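Local coordinates for protein beta-lactamase (Klebsiella pneumoniae, PDB 6HUH) that belongs to the class D beta-lactamases and probably hydrolyses beta-lactam antibiotics to substituted beta-amino acids, conferring antibiotic resistance, at residues A[213-218]-A[238-243]; A[232-237]-A[251-256]. All coordinates share one frame; numbering follows the deposited sequence.

Interaction 1 (A[213-218]-A[238-243]); sequences DQQIGW and QKPGKQ
Gln215 and Gln238 face each other as an antiparallel hydrogen-bonded pair, joining the start of strand 215-225 to the end of strand 228-238. Gln215 N donates to Gln238 O at 2.8 Å, and Gln238 N returns a longer bond of 3.2 Å to Gln215 O. The same Gln238 oxygen also takes a CA-H...O contact from Gln214 CA at 3.5 Å.

The side chain of Gln215 can be followed outward. Gln215 CB lies 3.5 Å from Gln238 O, close beside the carbonyl that already holds the Gln215 backbone. From CG onward the chain is extended (chi2 -174°), and its amide comes to lie alongside the Gln238 side chain. Gln215 CD comes within 4.1 Å of Gln238 NE2. At the tip, Gln215 NE2 as modelled lies 3.5 Å from Pro240 CB, while the other branch, OE1, takes a weak hydrogen bond from the backbone N of Ala245.

Gln238 points the same way, with a bend at chi2 (134°), and the two amide planes are turned 65° apart. Their NE2 atoms stand side by side as two donors and do not bond. Gln238 OE1 instead accepts a weak hydrogen bond from Arg248 NE. Pro240 also borders Asp213, its CD lying near the carbonyl oxygen of that residue, and Tyr202 touches both Gln215 and Pro240. Beyond this point the chain leaves the sheet and leads into helix 245-264.

The backbone pair therefore supplies the hydrogen bonding between the segments, while the two glutamine amides pack without bonding each other and direct their oxygens through weak bonds to the backbone of Ala245 and the side chain of Arg248, in the first turns of helix 245-264.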
# COMPACT_ATOMS: atom_id res chain seq x y z
N ASP A 213 6.21 15.50 29.61
CA ASP A 213 5.21 14.54 29.10
C ASP A 213 4.53 15.09 27.82
O ASP A 213 3.30 15.09 27.68
CB ASP A 213 4.21 14.12 30.22
CG ASP A 213 3.14 13.11 29.85
OD1 ASP A 213 3.36 12.31 28.91
OD2 ASP A 213 2.07 13.11 30.50
N GLN A 214 5.38 15.60 26.91
CA GLN A 214 4.94 16.18 25.65
C GLN A 214 5.33 15.29 24.47
O GLN A 214 6.46 14.80 24.39
CB GLN A 214 5.49 17.61 25.47
CG GLN A 214 4.89 18.60 26.46
CD GLN A 214 5.22 20.03 26.12
OE1 GLN A 214 6.40 20.44 26.08
NE2 GLN A 214 4.20 20.84 25.88
N GLN A 215 4.37 15.11 23.56
CA GLN A 215 4.48 14.33 22.35
C GLN A 215 5.32 15.07 21.31
O GLN A 215 5.17 16.28 21.16
CB GLN A 215 3.07 14.10 21.79
CG GLN A 215 2.75 12.66 21.43
CD GLN A 215 1.40 12.54 20.77
OE1 GLN A 215 1.29 12.11 19.61
NE2 GLN A 215 0.35 12.92 21.48
N ILE A 216 6.18 14.35 20.57
CA ILE A 216 6.96 14.92 19.47
C ILE A 216 6.45 14.30 18.19
O ILE A 216 6.56 13.09 17.98
CB ILE A 216 8.51 14.80 19.57
CG1 ILE A 216 9.05 15.36 20.90
CG2 ILE A 216 9.19 15.48 18.35
CD1 ILE A 216 10.24 14.61 21.43
N GLY A 217 5.86 15.13 17.35
CA GLY A 217 5.37 14.71 16.05
C GLY A 217 6.45 14.96 15.04
O GLY A 217 7.17 15.95 15.13
N TRP A 218 6.64 14.06 14.12
CA TRP A 218 7.67 14.29 13.12
C TRP A 218 7.08 14.07 11.72
O TRP A 218 6.39 13.09 11.50
CB TRP A 218 8.82 13.27 13.27
CG TRP A 218 9.85 13.42 14.35
CD1 TRP A 218 9.91 12.73 15.52
CD2 TRP A 218 11.15 14.03 14.19
NE1 TRP A 218 11.11 12.95 16.15
CE2 TRP A 218 11.89 13.76 15.36
CE3 TRP A 218 11.73 14.84 13.19
CZ2 TRP A 218 13.17 14.27 15.58
CZ3 TRP A 218 13.00 15.35 13.41
CH2 TRP A 218 13.71 15.06 14.58
N GLN A 238 3.29 18.86 21.62
CA GLN A 238 1.97 19.06 22.21
C GLN A 238 1.67 18.07 23.33
O GLN A 238 2.35 17.06 23.48
CB GLN A 238 0.88 18.97 21.13
CG GLN A 238 0.97 17.72 20.25
CD GLN A 238 -0.36 17.03 20.06
OE1 GLN A 238 -1.07 17.29 19.08
NE2 GLN A 238 -0.69 16.10 20.95
N LYS A 239 0.62 18.38 24.10
CA LYS A 239 0.08 17.52 25.14
C LYS A 239 -0.83 16.56 24.36
O LYS A 239 -1.56 17.02 23.47
CB LYS A 239 -0.77 18.36 26.12
CG LYS A 239 -0.98 17.74 27.50
CD LYS A 239 -2.13 16.70 27.60
CE LYS A 239 -3.52 17.28 27.65
NZ LYS A 239 -4.56 16.23 27.47
N PRO A 240 -0.81 15.24 24.63
CA PRO A 240 -1.69 14.34 23.88
C PRO A 240 -3.16 14.73 24.03
O PRO A 240 -3.57 15.15 25.11
CB PRO A 240 -1.39 12.95 24.47
CG PRO A 240 -0.76 13.23 25.80
CD PRO A 240 -0.01 14.50 25.63
N GLY A 241 -3.92 14.64 22.93
CA GLY A 241 -5.33 14.98 22.92
C GLY A 241 -5.89 15.37 21.56
O GLY A 241 -5.36 16.27 20.90
N LYS A 242 -7.00 14.69 21.18
CA LYS A 242 -7.81 14.82 19.96
C LYS A 242 -7.04 14.52 18.66
O LYS A 242 -7.47 13.64 17.90
CB LYS A 242 -8.54 16.17 19.88
CG LYS A 242 -9.59 16.33 20.97
CD LYS A 242 -10.59 17.41 20.66
CE LYS A 242 -11.45 17.73 21.86
NZ LYS A 242 -12.65 18.51 21.48
N GLN A 243 -5.92 15.24 18.40
CA GLN A 243 -5.10 15.02 17.21
C GLN A 243 -3.75 14.40 17.55
O GLN A 243 -3.15 14.76 18.57
CB GLN A 243 -4.91 16.32 16.41
CG GLN A 243 -6.14 16.76 15.61
CD GLN A 243 -5.85 17.91 14.67
OE1 GLN A 243 -6.23 19.06 14.91
NE2 GLN A 243 -5.18 17.62 13.56

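Interaction 2 (A[232-237]-A[251-256]); sequences FVHTVI and EEVFAA
The imidazole of His234 is gripped at both nitrogens: His234 NE2 donates to Glu252 OE2 at 2.8 Å, and ND1 is hydrogen-bonded to the backbone oxygen of Cys26 on the neighbouring strand. The bond to Glu252 is bent moderately. Relative to the ring, the carboxylate oxygen sits at its edge, close to the imidazole plane. Relative to Glu252, the donor arrives from above the carboxylate plane, and the two flat groups are turned 64° against each other. With an oxygen partner at each nitrogen the ring is fixed in rotation, an arrangement consistent with a doubly protonated imidazole, and the nearby carboxylate would probably favour that positive charge.

The CB bond of His234 points toward the helix, and CG anti to the backbone N (chi1 -177°) places the ring beside Glu252. Here strand 228-238 meets helix 245-264, the C-terminal helix laid over one face of the antiparallel sheet in the penicillin-recognising fold. The strand and helix segments approach to 9.3 Å between axes and run at 135° to each other. Phe232, His234 and Val236, alternate residues of the strand, all point toward the helix.

Val253 meets the first two with its two methyl branches. Val253 CG1 lies over one face of the Phe232 ring, 3.9 Å from the centroid and displaced toward the rim, in a CH-pi contact whose closest carbon is Phe232 CD1 at 3.6 Å. Val253 CG2 instead packs on His234 CB at 3.7 Å. Phe219 of strand 215-225 extends this apolar layer, touching both Phe232 and Val253. Val236 CG2 comes within 4.3 Å of Glu252 OE2, and Met27 of strand 26-30 touches both His234 and Glu252.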
# COMPACT_ATOMS: atom_id res chain seq x y z
N PHE A 232 12.72 18.53 3.88
CA PHE A 232 11.82 19.20 4.83
C PHE A 232 11.74 18.38 6.11
O PHE A 232 11.71 17.15 6.07
CB PHE A 232 10.42 19.49 4.23
CG PHE A 232 9.68 18.27 3.76
CD1 PHE A 232 9.03 17.43 4.67
CD2 PHE A 232 9.60 17.96 2.41
CE1 PHE A 232 8.41 16.25 4.24
CE2 PHE A 232 8.92 16.81 1.97
CZ PHE A 232 8.35 15.95 2.90
N VAL A 233 11.76 19.06 7.25
CA VAL A 233 11.71 18.45 8.58
C VAL A 233 10.75 19.30 9.40
O VAL A 233 10.87 20.53 9.41
CB VAL A 233 13.12 18.36 9.25
CG1 VAL A 233 13.04 17.68 10.61
CG2 VAL A 233 14.14 17.64 8.37
N HIS A 234 9.80 18.65 10.08
CA HIS A 234 8.85 19.38 10.93
C HIS A 234 8.52 18.64 12.22
O HIS A 234 8.28 17.44 12.18
CB HIS A 234 7.58 19.77 10.16
CG HIS A 234 6.58 20.58 10.93
ND1 HIS A 234 6.92 21.76 11.55
CD2 HIS A 234 5.25 20.37 11.09
CE1 HIS A 234 5.80 22.22 12.09
NE2 HIS A 234 4.77 21.42 11.84
N THR A 235 8.53 19.35 13.36
CA THR A 235 8.18 18.78 14.66
C THR A 235 6.98 19.46 15.27
O THR A 235 6.80 20.66 15.10
CB THR A 235 9.33 18.74 15.65
OG1 THR A 235 9.78 20.07 15.85
CG2 THR A 235 10.47 17.85 15.20
N VAL A 236 6.16 18.69 15.99
CA VAL A 236 4.99 19.20 16.70
C VAL A 236 5.16 18.81 18.15
O VAL A 236 5.20 17.61 18.46
CB VAL A 236 3.65 18.68 16.12
CG1 VAL A 236 2.48 19.04 17.03
CG2 VAL A 236 3.41 19.20 14.72
N ILE A 237 5.25 19.79 19.03
CA ILE A 237 5.34 19.48 20.45
C ILE A 237 4.00 19.86 21.08
O ILE A 237 3.59 21.03 21.01
CB ILE A 237 6.60 20.07 21.17
CG1 ILE A 237 7.90 19.27 20.82
CG2 ILE A 237 6.41 20.08 22.69
CD1 ILE A 237 8.58 19.57 19.48
N GLU A 251 0.16 17.22 7.97
CA GLU A 251 -0.85 18.17 7.54
C GLU A 251 -0.20 19.54 7.24
O GLU A 251 -0.39 20.07 6.14
CB GLU A 251 -1.90 18.27 8.65
CG GLU A 251 -3.15 19.06 8.34
CD GLU A 251 -4.10 19.04 9.53
OE1 GLU A 251 -5.02 18.19 9.52
OE2 GLU A 251 -3.86 19.80 10.50
N GLU A 252 0.59 20.06 8.20
CA GLU A 252 1.27 21.37 8.15
C GLU A 252 2.35 21.44 7.07
O GLU A 252 2.61 22.52 6.53
CB GLU A 252 1.82 21.76 9.53
CG GLU A 252 0.77 22.34 10.47
CD GLU A 252 1.11 22.26 11.96
OE1 GLU A 252 0.21 21.89 12.75
OE2 GLU A 252 2.25 22.59 12.33
N VAL A 253 2.97 20.30 6.75
CA VAL A 253 3.99 20.23 5.71
C VAL A 253 3.32 20.35 4.35
O VAL A 253 3.75 21.16 3.52
CB VAL A 253 4.85 18.95 5.86
CG1 VAL A 253 5.60 18.62 4.58
CG2 VAL A 253 5.81 19.08 7.03
N PHE A 254 2.23 19.59 4.14
CA PHE A 254 1.44 19.59 2.90
C PHE A 254 0.76 20.93 2.64
O PHE A 254 0.50 21.26 1.49
CB PHE A 254 0.44 18.43 2.87
CG PHE A 254 1.02 17.19 2.23
CD1 PHE A 254 1.12 17.08 0.85
CD2 PHE A 254 1.41 16.12 3.01
CE1 PHE A 254 1.64 15.93 0.26
CE2 PHE A 254 1.91 14.96 2.42
CZ PHE A 254 2.02 14.88 1.05
N ALA A 255 0.51 21.71 3.71
CA ALA A 255 -0.08 23.03 3.60
C ALA A 255 0.99 23.99 3.04
O ALA A 255 0.82 24.50 1.93
CB ALA A 255 -0.55 23.51 4.98
N ALA A 256 2.12 24.12 3.78
CA ALA A 256 3.27 25.01 3.54
C ALA A 256 4.31 24.57 2.48
O ALA A 256 5.25 25.33 2.23
CB ALA A 256 3.98 25.26 4.86

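How the interactions relate
Interactions 1 and 2 share one sheet and follow one another along strand 228-238: residues 232-237 pack under the C-terminal helix, and residues 238-243 then leave the sheet and lead into that helix. Their centres are 14 Å apart, yet they touch directly. Gly217 N lies 2.8 Å from Val236 O, a probable hydrogen bond that continues the pairing of the two neighbouring strands, and Trp218 CZ3 packs 3.6 Å from Val233 CG1. Interaction 1 is a surface contact whose Gln215 side chain stands about 11 Å from that of Ser51, the predicted acylated serine. Interaction 2 is buried, away from that site.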